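Local structure of Dbv8 protein (Nonomuraea, 4MFZ) at residues 69-72 against 73-76; 181-184 against 185-189; 295-298 against 299-302; 320-324 against 325-329. The protein binds decanoyl-CoA and probably transfers its long aliphatic acyl chain to the amino group of a glycopeptide antibiotic precursor, as a GNAT-type N-acyltransferase. All blocks are in the same frame, centred on the assembly; numbering follows the deposited sequence.

Overall arrangement
All four contacts are local, each at a helix end, illustrating how one problem, starting or stopping a helix, is solved differently by place. Interactions 1 and 2 open helices 72-81 and 182-192 in the N-acyltransferase N-terminal range; interactions 3 and 4 close helices 291-299 and 314-324 in the GNAT-like C-terminal range. Interaction 2 is the buried one, with indoles and leucines near the centre of the chain, while the others are only partly buried, interaction 4 lying farthest out among mostly exposed residues. Interaction 3 combines a salt bridge with decanoyl-CoA contacts; interaction 4 places an imidazole between an arginine's aliphatic carbon and an indole. These last two touch through Leu295 and Leu323.

Interaction 1: 69-72 against 73-76; sequences EVPA and PDVE
Val70 and Val75 make the apolar part of this turn: CG1 of Val70 lies 3.8 Å from CG2 of Val75, the two branched side chains meeting at a slant. The same Val70 methyl also reaches the CB of Asp74, whose side chain crosses it at about a right angle. With CG1 anti to the backbone nitrogen (chi1 180°), Val70 directs this branch to the newly started helix.

Backbone bonding starts helix 72-81. Pro71 is the N-cap, and its carbonyl oxygen takes Val75 N at 3.1 Å and a weaker, more bent bond from Asp74 N. Glu76 N to Ala72 O, at 3.5 Å, is weak though straight. Pro73, in the first turn, has no N-H to offer. Just upstream, Glu69 ends helix 58-67 in a Schellman motif, making this a tight helix-to-helix corner.

The charged ends are paired. Buried Asp74 is shared between Tyr129, by a hydrogen bond to OD1, and Arg171 of helix 162-174, by a salt bridge to OD2; CG of Pro71 stands 3.6 Å from Asp74 OD2. Glu76 pairs with Arg62 of helix 58-67. Val70 meanwhile packs on Leu65, Leu163 and Val167.

Interaction 2: 181-184 against 185-189; sequences MPWW and LTLLV
Met181 O comes within 3.6 Å of Leu185 N, and the residue itself fills the N-cap position, its carbonyl accepting the amide of Trp184. Its sulfur meets the edge of the Trp183 indole, in the ring plane. Pro182 follows, and its carbonyl oxygen is gripped twice by Thr186: by the backbone N at 2.9 Å and by OG1 at 3.0 Å. The two donors approach from opposite faces of the carbonyl plane, the hydroxyl well above it, which fixes the rotation of the threonine and satisfies its buried proton.

Trp183 has its CG between the backbone N and the carbonyl carbon (chi1 76°), and the indole runs alongside Leu187, pointing the same way; CZ3 stands 4.1 Å from Leu187 CD2. The CB of Trp184 lies over the centre of one face of this indole. Trp184 itself reaches the same methyl from another direction, with its CZ3 3.9 Å from Leu187 CD2, the two side chains crossing at a slant. One leucine methyl thus touches two indoles. Trp184 O receives Leu188 N at 2.9 Å.

Beyond the segments, Trp184 meets the ring of His216, and its side chain lies about 8 Å from bound decanoyl-CoA. The arrangement is that of a proline-started first turn of an alpha-helix, here helix 182-192, which leads straight into edge strand 193-196 of the GNAT-like sheet.

Interaction 3: 295-298 against 299-302; sequences LEFV and FRYN. With MFK (decanoyl-CoA), chain B.
Glu296 and Arg300 are brought together by bent chains. The glutamate has CG anti to the backbone N (chi1 168°) and folds at chi2 (68°), carrying its end back to the helix terminus, while the arginine bends at chi2 and chi3 to double back along the same turn. OE2 of Glu296 then receives NH1 of Arg300 at 2.8 Å, in a salt bridge. The oxygen is met on its anti side and lies near the guanidinium plane, but the two flat groups stand almost perpendicular, 82° apart, giving a single-point rather than a two-pronged pairing.

At the backbone, Leu295 O accepts both Phe299 N (3.0 Å) and Tyr301 N (3.2 Å) from opposite faces of its plane. The chain leaves the helix at Arg300, where phi turns positive. Tyr301 thereby folds back beside Leu295, their CB atoms 3.6 Å apart, and Leu295 CD1 lies over one face of the tyrosine ring. Val298 CG1 makes a CH-pi contact with the face of Phe299, 4.0 Å from its centroid.

Phe297 and Val298 border decanoyl-CoA: Phe297 CD1 is 3.7 Å from OAM of the ligand, in its pantetheine part, and the same Val298 CG1 is 3.8 Å from the adenine N1. A water joins Glu296 OE1 to Tyr301 O. With OE1 also paired to Lys173 and Arg300 NH2 to Glu219, the charges alternate, and each inner one faces opposite charges, which would probably favour the ionised forms of Glu296 and Arg300 beside the bound acyl-CoA.

Interaction 4: 320-324 against 325-329; sequences VTHLL and AGRHW
Gly326 takes positive phi (77°) and closes helix 314-324 in a Schellman motif, with Gly326 N bonded to Leu323 O at 3.0 Å and Arg327 N to His322 O at 3.1 Å. A water bridges Leu323 O and Arg327 O across the same turn.

The exit brings the following residues back round His322, whose imidazole is held between two neighbours. Over one face sits Arg327 CB, centred on the ring and 3.6 Å from its centroid in a CH-pi contact. The opposite face is met by the six-membered ring of Trp329, centroids 4.1 Å apart, with planes inclined at 41°, so the pair is oblique. The carbonyl of His328 lies at the imidazole edge. The Arg327 chain, bent only at chi3, turns a face of its guanidinium to the imidazole, planes 49° apart, and reaches a salt bridge with Glu265. Leu323 CD2 approaches Trp329 CD1 at 3.9 Å.

Around this turn, Tyr266 presents its ring nearly perpendicular to His322, and Leu323 packs on Leu295 of helix 291-299. Trp329, bonded through its backbone N to Asp291 and resting on Ile294, leads directly into strand 330-337, which lies between strands 251-256 and 281-289 of the sheet.

Interaction 1: 69-72 against 73-76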
# COMPACT_ATOMS: atom_id res chain seq x y z
N GLU A 69 6.13 1.09 12.88
CA GLU A 69 5.13 0.14 13.38
C GLU A 69 5.22 -1.28 12.76
O GLU A 69 4.21 -1.96 12.56
CB GLU A 69 3.71 0.72 13.27
CG GLU A 69 3.49 1.96 14.14
CD GLU A 69 2.10 2.57 13.95
OE1 GLU A 69 1.21 1.92 13.37
OE2 GLU A 69 1.89 3.72 14.40
N VAL A 70 6.44 -1.70 12.46
CA VAL A 70 6.68 -3.07 12.01
C VAL A 70 6.59 -3.99 13.24
O VAL A 70 7.16 -3.67 14.29
CB VAL A 70 8.09 -3.18 11.35
CG1 VAL A 70 8.35 -4.61 10.87
CG2 VAL A 70 8.22 -2.16 10.20
N PRO A 71 5.88 -5.13 13.13
CA PRO A 71 5.79 -6.00 14.32
C PRO A 71 7.11 -6.70 14.64
O PRO A 71 7.94 -6.91 13.74
CB PRO A 71 4.71 -7.00 13.94
CG PRO A 71 4.70 -7.02 12.47
CD PRO A 71 5.10 -5.65 12.00
N ALA A 72 7.29 -7.03 15.93
CA ALA A 72 8.56 -7.54 16.51
C ALA A 72 9.22 -8.77 15.87
O ALA A 72 10.45 -8.77 15.68
CB ALA A 72 8.43 -7.74 18.03
N PRO A 73 8.43 -9.83 15.54
CA PRO A 73 9.11 -10.97 14.88
C PRO A 73 9.78 -10.55 13.55
O PRO A 73 10.88 -11.04 13.21
CB PRO A 73 7.97 -11.97 14.63
CG PRO A 73 6.73 -11.14 14.58
CD PRO A 73 6.96 -9.99 15.54
N ASP A 74 9.15 -9.63 12.83
CA ASP A 74 9.69 -9.18 11.55
C ASP A 74 10.87 -8.25 11.71
O ASP A 74 11.82 -8.36 10.94
CB ASP A 74 8.60 -8.55 10.70
CG ASP A 74 7.56 -9.56 10.26
OD1 ASP A 74 7.78 -10.24 9.24
OD2 ASP A 74 6.54 -9.68 10.95
N VAL A 75 10.82 -7.37 12.71
CA VAL A 75 11.90 -6.44 12.96
C VAL A 75 13.25 -7.18 13.00
O VAL A 75 14.17 -6.84 12.25
CB VAL A 75 11.66 -5.63 14.24
CG1 VAL A 75 12.92 -4.90 14.69
CG2 VAL A 75 10.55 -4.62 14.02
N GLU A 76 13.33 -8.20 13.85
CA GLU A 76 14.55 -8.98 14.00
C GLU A 76 15.01 -9.67 12.70
O GLU A 76 16.20 -9.65 12.37
CB GLU A 76 14.42 -9.98 15.15
CG GLU A 76 14.34 -9.33 16.53
CD GLU A 76 15.28 -8.14 16.72
OE1 GLU A 76 16.50 -8.26 16.52
OE2 GLU A 76 14.82 -7.05 17.10

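Interaction 2: 181-184 against 185-189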
# COMPACT_ATOMS: atom_id res chain seq x y z
N MET A 181 1.18 -5.98 -1.04
CA MET A 181 0.94 -4.89 -1.99
C MET A 181 2.06 -3.84 -2.11
O MET A 181 1.89 -2.68 -1.74
CB MET A 181 -0.46 -4.29 -1.73
CG MET A 181 -1.58 -5.25 -2.09
SD MET A 181 -1.61 -5.76 -3.85
CE MET A 181 -0.15 -6.77 -4.11
N PRO A 182 3.23 -4.26 -2.61
CA PRO A 182 4.35 -3.32 -2.70
C PRO A 182 4.11 -2.13 -3.65
O PRO A 182 4.78 -1.10 -3.49
CB PRO A 182 5.54 -4.19 -3.14
CG PRO A 182 4.95 -5.45 -3.69
CD PRO A 182 3.61 -5.64 -3.01
N TRP A 183 3.17 -2.25 -4.60
CA TRP A 183 2.86 -1.09 -5.47
C TRP A 183 2.35 0.07 -4.64
O TRP A 183 2.56 1.24 -5.01
CB TRP A 183 1.84 -1.44 -6.57
CG TRP A 183 0.42 -1.54 -6.03
CD1 TRP A 183 -0.17 -2.62 -5.37
CD2 TRP A 183 -0.62 -0.48 -6.03
NE1 TRP A 183 -1.46 -2.33 -4.98
CE2 TRP A 183 -1.79 -1.06 -5.34
CE3 TRP A 183 -0.70 0.84 -6.51
CZ2 TRP A 183 -2.99 -0.33 -5.17
CZ3 TRP A 183 -1.90 1.56 -6.32
CH2 TRP A 183 -3.02 0.98 -5.68
N TRP A 184 1.67 -0.23 -3.51
CA TRP A 184 1.17 0.82 -2.63
C TRP A 184 2.29 1.48 -1.84
O TRP A 184 2.39 2.72 -1.82
CB TRP A 184 0.06 0.27 -1.73
CG TRP A 184 -0.70 1.28 -0.91
CD1 TRP A 184 -0.77 1.37 0.49
CD2 TRP A 184 -1.57 2.36 -1.40
NE1 TRP A 184 -1.60 2.38 0.88
CE2 TRP A 184 -2.11 3.02 -0.21
CE3 TRP A 184 -1.96 2.81 -2.66
CZ2 TRP A 184 -2.98 4.09 -0.30
CZ3 TRP A 184 -2.82 3.90 -2.74
CH2 TRP A 184 -3.32 4.52 -1.58
N LEU A 185 3.17 0.69 -1.21
CA LEU A 185 4.38 1.23 -0.58
C LEU A 185 5.17 2.11 -1.55
O LEU A 185 5.62 3.19 -1.16
CB LEU A 185 5.30 0.15 -0.03
CG LEU A 185 4.77 -0.81 1.04
CD1 LEU A 185 5.83 -1.88 1.36
CD2 LEU A 185 4.37 -0.01 2.28
N THR A 186 5.35 1.63 -2.80
CA THR A 186 6.04 2.40 -3.86
C THR A 186 5.41 3.77 -4.10
O THR A 186 6.10 4.80 -4.05
CB THR A 186 6.17 1.60 -5.18
OG1 THR A 186 6.93 0.43 -4.91
CG2 THR A 186 6.90 2.36 -6.23
N LEU A 187 4.11 3.79 -4.34
CA LEU A 187 3.39 5.05 -4.50
C LEU A 187 3.53 6.01 -3.28
O LEU A 187 3.71 7.22 -3.44
CB LEU A 187 1.93 4.71 -4.76
CG LEU A 187 1.11 5.76 -5.48
CD1 LEU A 187 1.65 5.94 -6.90
CD2 LEU A 187 -0.35 5.30 -5.48
N LEU A 188 3.47 5.45 -2.08
CA LEU A 188 3.56 6.22 -0.84
C LEU A 188 4.96 6.81 -0.66
O LEU A 188 5.12 7.99 -0.36
CB LEU A 188 3.21 5.34 0.35
CG LEU A 188 3.19 6.05 1.72
CD1 LEU A 188 2.14 5.40 2.63
CD2 LEU A 188 4.57 6.00 2.34
N VAL A 189 5.98 5.99 -0.89
CA VAL A 189 7.35 6.46 -0.71
C VAL A 189 7.86 7.37 -1.85
O VAL A 189 8.89 8.02 -1.71
CB VAL A 189 8.35 5.29 -0.39
CG1 VAL A 189 9.02 4.77 -1.64
CG2 VAL A 189 9.43 5.78 0.57

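Interaction 3: 295-298 against 299-302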
# COMPACT_ATOMS: atom_id res chain seq x y z
N LEU A 295 -13.17 -11.70 0.83
CA LEU A 295 -12.46 -12.71 1.59
C LEU A 295 -11.10 -12.19 1.99
O LEU A 295 -10.62 -12.50 3.08
CB LEU A 295 -12.30 -13.99 0.76
CG LEU A 295 -13.59 -14.80 0.55
CD1 LEU A 295 -13.40 -15.90 -0.50
CD2 LEU A 295 -14.13 -15.36 1.85
N GLU A 296 -10.50 -11.37 1.12
CA GLU A 296 -9.24 -10.73 1.42
C GLU A 296 -9.36 -9.76 2.59
O GLU A 296 -8.61 -9.86 3.56
CB GLU A 296 -8.69 -10.01 0.18
CG GLU A 296 -7.52 -9.07 0.44
CD GLU A 296 -6.23 -9.77 0.86
OE1 GLU A 296 -6.05 -10.98 0.58
OE2 GLU A 296 -5.36 -9.09 1.46
N PHE A 297 -10.28 -8.82 2.49
CA PHE A 297 -10.30 -7.74 3.46
C PHE A 297 -11.05 -8.12 4.73
O PHE A 297 -10.92 -7.44 5.75
CB PHE A 297 -10.88 -6.47 2.85
CG PHE A 297 -10.00 -5.83 1.80
CD1 PHE A 297 -9.04 -4.87 2.17
CD2 PHE A 297 -10.14 -6.15 0.45
CE1 PHE A 297 -8.24 -4.27 1.20
CE2 PHE A 297 -9.34 -5.56 -0.52
CZ PHE A 297 -8.39 -4.62 -0.14
N VAL A 298 -11.87 -9.16 4.68
CA VAL A 298 -12.57 -9.58 5.90
C VAL A 298 -11.77 -10.67 6.64
O VAL A 298 -11.78 -10.69 7.87
CB VAL A 298 -14.04 -10.01 5.65
CG1 VAL A 298 -14.73 -10.41 6.94
CG2 VAL A 298 -14.82 -8.86 5.02
N PHE A 299 -11.07 -11.54 5.91
CA PHE A 299 -10.36 -12.67 6.53
C PHE A 299 -8.88 -12.77 6.23
O PHE A 299 -8.19 -13.58 6.83
CB PHE A 299 -10.98 -14.02 6.14
CG PHE A 299 -12.41 -14.17 6.51
CD1 PHE A 299 -12.78 -14.54 7.82
CD2 PHE A 299 -13.41 -14.00 5.56
CE1 PHE A 299 -14.12 -14.71 8.16
CE2 PHE A 299 -14.75 -14.17 5.89
CZ PHE A 299 -15.11 -14.52 7.19
N ARG A 300 -8.41 -11.99 5.27
CA ARG A 300 -7.02 -12.08 4.80
C ARG A 300 -6.81 -13.52 4.34
O ARG A 300 -5.80 -14.20 4.62
CB ARG A 300 -6.05 -11.59 5.87
CG ARG A 300 -5.06 -10.54 5.40
CD ARG A 300 -5.63 -9.48 4.45
NE ARG A 300 -6.02 -8.22 5.08
CZ ARG A 300 -5.99 -7.03 4.47
NH1 ARG A 300 -5.56 -6.92 3.21
NH2 ARG A 300 -6.36 -5.93 5.14
N TYR A 301 -7.84 -13.95 3.62
CA TYR A 301 -8.06 -15.31 3.18
C TYR A 301 -6.85 -15.90 2.49
O TYR A 301 -6.19 -15.22 1.70
CB TYR A 301 -9.23 -15.32 2.20
CG TYR A 301 -9.67 -16.69 1.83
CD1 TYR A 301 -10.20 -17.53 2.80
CD2 TYR A 301 -9.56 -17.15 0.52
CE1 TYR A 301 -10.61 -18.80 2.48
CE2 TYR A 301 -9.97 -18.42 0.20
CZ TYR A 301 -10.50 -19.24 1.19
OH TYR A 301 -10.92 -20.50 0.92
N ASN A 302 -6.57 -17.17 2.77
CA ASN A 302 -5.50 -17.90 2.11
C ASN A 302 -5.88 -19.33 1.68
O ASN A 302 -5.14 -20.26 1.93
CB ASN A 302 -4.23 -17.88 2.98
CG ASN A 302 -2.97 -18.26 2.21
OD1 ASN A 302 -2.85 -18.02 0.99
ND2 ASN A 302 -2.02 -18.86 2.91
CCG MFK B . -17.90 3.61 4.37
CCF MFK B . -17.88 4.80 3.41
CCE MFK B . -16.61 4.76 2.59
CCD MFK B . -16.82 3.80 1.45
CCC MFK B . -15.84 4.15 0.35
CCB MFK B . -14.86 3.02 0.14
CCA MFK B . -14.15 3.27 -1.18
CBZ MFK B . -12.68 3.52 -0.87
CAK MFK B . -11.85 2.38 -1.41
CAJ MFK B . -11.15 1.66 -0.25
OAL MFK B . -10.75 2.26 0.75
SAI MFK B . -10.94 -0.06 -0.51
CAH MFK B . -10.17 -0.62 1.06
CAG MFK B . -11.17 -0.65 2.23
NAF MFK B . -10.41 -1.02 3.43
CAE MFK B . -10.68 -2.11 4.16
OAM MFK B . -11.61 -2.88 3.94
CAD MFK B . -9.74 -2.33 5.37
CAC MFK B . -10.29 -3.46 6.27
NAB MFK B . -11.67 -3.15 6.71
CAA MFK B . -11.85 -2.62 7.93
OAO MFK B . -10.91 -2.36 8.69
CAN MFK B . -13.31 -2.37 8.36
OAU MFK B . -14.23 -3.04 7.48
CAP MFK B . -13.66 -0.87 8.48
CAR MFK B . -13.41 -0.18 7.15
CAS MFK B . -12.84 -0.15 9.55
CAQ MFK B . -15.14 -0.74 8.83
OAT MFK B . -15.34 -1.40 10.06
PAV MFK B . -16.48 -0.95 11.12
OAX MFK B . -16.38 0.49 11.41
OAW MFK B . -16.45 -1.92 12.25
OAY MFK B . -17.74 -1.22 10.16
PAZ MFK B . -19.28 -1.42 10.60
OBA MFK B . -20.11 -1.23 9.28
OBB MFK B . -19.73 -0.49 11.66
O5' MFK B . -19.44 -3.00 10.88
C5' MFK B . -20.66 -3.60 11.24
C4' MFK B . -20.38 -5.08 11.50
O4' MFK B . -19.43 -5.71 10.56
C3' MFK B . -19.75 -5.28 12.86
O3' MFK B . -20.16 -6.56 13.33
PBV MFK B . -20.65 -6.70 14.87
OBW MFK B . -19.29 -6.58 15.67
OBY MFK B . -21.23 -8.21 14.96
OBX MFK B . -21.54 -5.65 15.36
C2' MFK B . -18.26 -5.27 12.49
O2' MFK B . -17.43 -5.86 13.48
C1' MFK B . -18.24 -6.12 11.26
N9 MFK B . -17.04 -5.83 10.42
C8 MFK B . -16.85 -4.75 9.66
N7 MFK B . -15.65 -4.87 9.07
C5 MFK B . -15.13 -6.06 9.42
C4 MFK B . -16.00 -6.64 10.26
N3 MFK B . -15.75 -7.86 10.75
C2 MFK B . -14.49 -8.62 10.53
N1 MFK B . -13.62 -7.87 9.60
C6 MFK B . -13.98 -6.68 9.10
N6 MFK B . -13.16 -6.06 8.26
O HOH W 1 -7.47 -13.08 0.19

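Interaction 4: 320-324 against 325-329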
# COMPACT_ATOMS: atom_id res chain seq x y z
N VAL A 320 -19.44 -15.72 4.89
CA VAL A 320 -19.47 -17.18 4.80
C VAL A 320 -20.84 -17.74 4.42
O VAL A 320 -20.96 -18.57 3.47
CB VAL A 320 -18.93 -17.82 6.10
CG1 VAL A 320 -19.34 -19.29 6.23
CG2 VAL A 320 -17.40 -17.66 6.16
N THR A 321 -21.89 -17.29 5.12
CA THR A 321 -23.23 -17.80 4.85
C THR A 321 -23.63 -17.52 3.40
O THR A 321 -24.14 -18.41 2.71
CB THR A 321 -24.33 -17.33 5.84
OG1 THR A 321 -24.82 -16.04 5.47
CG2 THR A 321 -23.85 -17.33 7.28
N HIS A 322 -23.37 -16.30 2.93
CA HIS A 322 -23.68 -15.88 1.55
C HIS A 322 -23.00 -16.77 0.52
O HIS A 322 -23.64 -17.25 -0.43
CB HIS A 322 -23.24 -14.44 1.38
CG HIS A 322 -23.86 -13.72 0.22
ND1 HIS A 322 -23.16 -13.40 -0.90
CD2 HIS A 322 -25.14 -13.20 0.05
CE1 HIS A 322 -23.96 -12.72 -1.74
NE2 HIS A 322 -25.16 -12.60 -1.16
N LEU A 323 -21.70 -16.97 0.70
CA LEU A 323 -20.91 -17.83 -0.18
C LEU A 323 -21.32 -19.32 -0.13
O LEU A 323 -21.43 -19.96 -1.17
CB LEU A 323 -19.41 -17.69 0.14
CG LEU A 323 -18.72 -16.41 -0.37
CD1 LEU A 323 -17.23 -16.36 -0.01
CD2 LEU A 323 -18.87 -16.28 -1.88
N LEU A 324 -21.54 -19.85 1.08
CA LEU A 324 -21.99 -21.24 1.25
C LEU A 324 -23.38 -21.48 0.63
O LEU A 324 -23.66 -22.59 0.15
CB LEU A 324 -21.93 -21.71 2.72
CG LEU A 324 -20.55 -22.05 3.30
CD1 LEU A 324 -20.66 -22.53 4.75
CD2 LEU A 324 -19.83 -23.10 2.45
N ALA A 325 -24.21 -20.43 0.60
CA ALA A 325 -25.52 -20.52 -0.04
C ALA A 325 -25.44 -20.43 -1.57
O ALA A 325 -26.47 -20.40 -2.22
CB ALA A 325 -26.47 -19.46 0.51
N GLY A 326 -24.23 -20.41 -2.13
CA GLY A 326 -24.05 -20.34 -3.59
C GLY A 326 -24.29 -18.97 -4.21
O GLY A 326 -24.49 -18.85 -5.42
N ARG A 327 -24.27 -17.92 -3.37
CA ARG A 327 -24.43 -16.52 -3.81
C ARG A 327 -23.09 -15.78 -3.92
O ARG A 327 -22.08 -16.30 -3.48
CB ARG A 327 -25.40 -15.79 -2.88
CG ARG A 327 -26.79 -16.37 -2.93
CD ARG A 327 -27.72 -15.73 -1.91
NE ARG A 327 -28.02 -14.34 -2.25
CZ ARG A 327 -28.65 -13.49 -1.44
NH1 ARG A 327 -29.06 -13.87 -0.24
NH2 ARG A 327 -28.86 -12.24 -1.85
N HIS A 328 -23.09 -14.58 -4.49
CA HIS A 328 -21.82 -13.86 -4.77
C HIS A 328 -21.72 -12.43 -4.31
O HIS A 328 -22.72 -11.72 -4.25
CB HIS A 328 -21.46 -13.96 -6.25
CG HIS A 328 -21.16 -15.37 -6.69
ND1 HIS A 328 -22.09 -16.17 -7.25
CD2 HIS A 328 -19.99 -16.14 -6.56
CE1 HIS A 328 -21.54 -17.39 -7.49
NE2 HIS A 328 -20.26 -17.36 -7.07
N TRP A 329 -20.49 -12.01 -4.01
CA TRP A 329 -20.19 -10.64 -3.63
C TRP A 329 -19.63 -9.84 -4.77
O TRP A 329 -18.90 -10.38 -5.60
CB TRP A 329 -19.18 -10.64 -2.50
CG TRP A 329 -19.75 -11.26 -1.25
CD1 TRP A 329 -19.51 -12.55 -0.76
CD2 TRP A 329 -20.70 -10.65 -0.33
NE1 TRP A 329 -20.23 -12.76 0.41
CE2 TRP A 329 -20.96 -11.65 0.72
CE3 TRP A 329 -21.32 -9.41 -0.25
CZ2 TRP A 329 -21.82 -11.40 1.79
CZ3 TRP A 329 -22.19 -9.16 0.83
CH2 TRP A 329 -22.42 -10.14 1.83
O HOH W 2 -20.92 -18.92 -3.77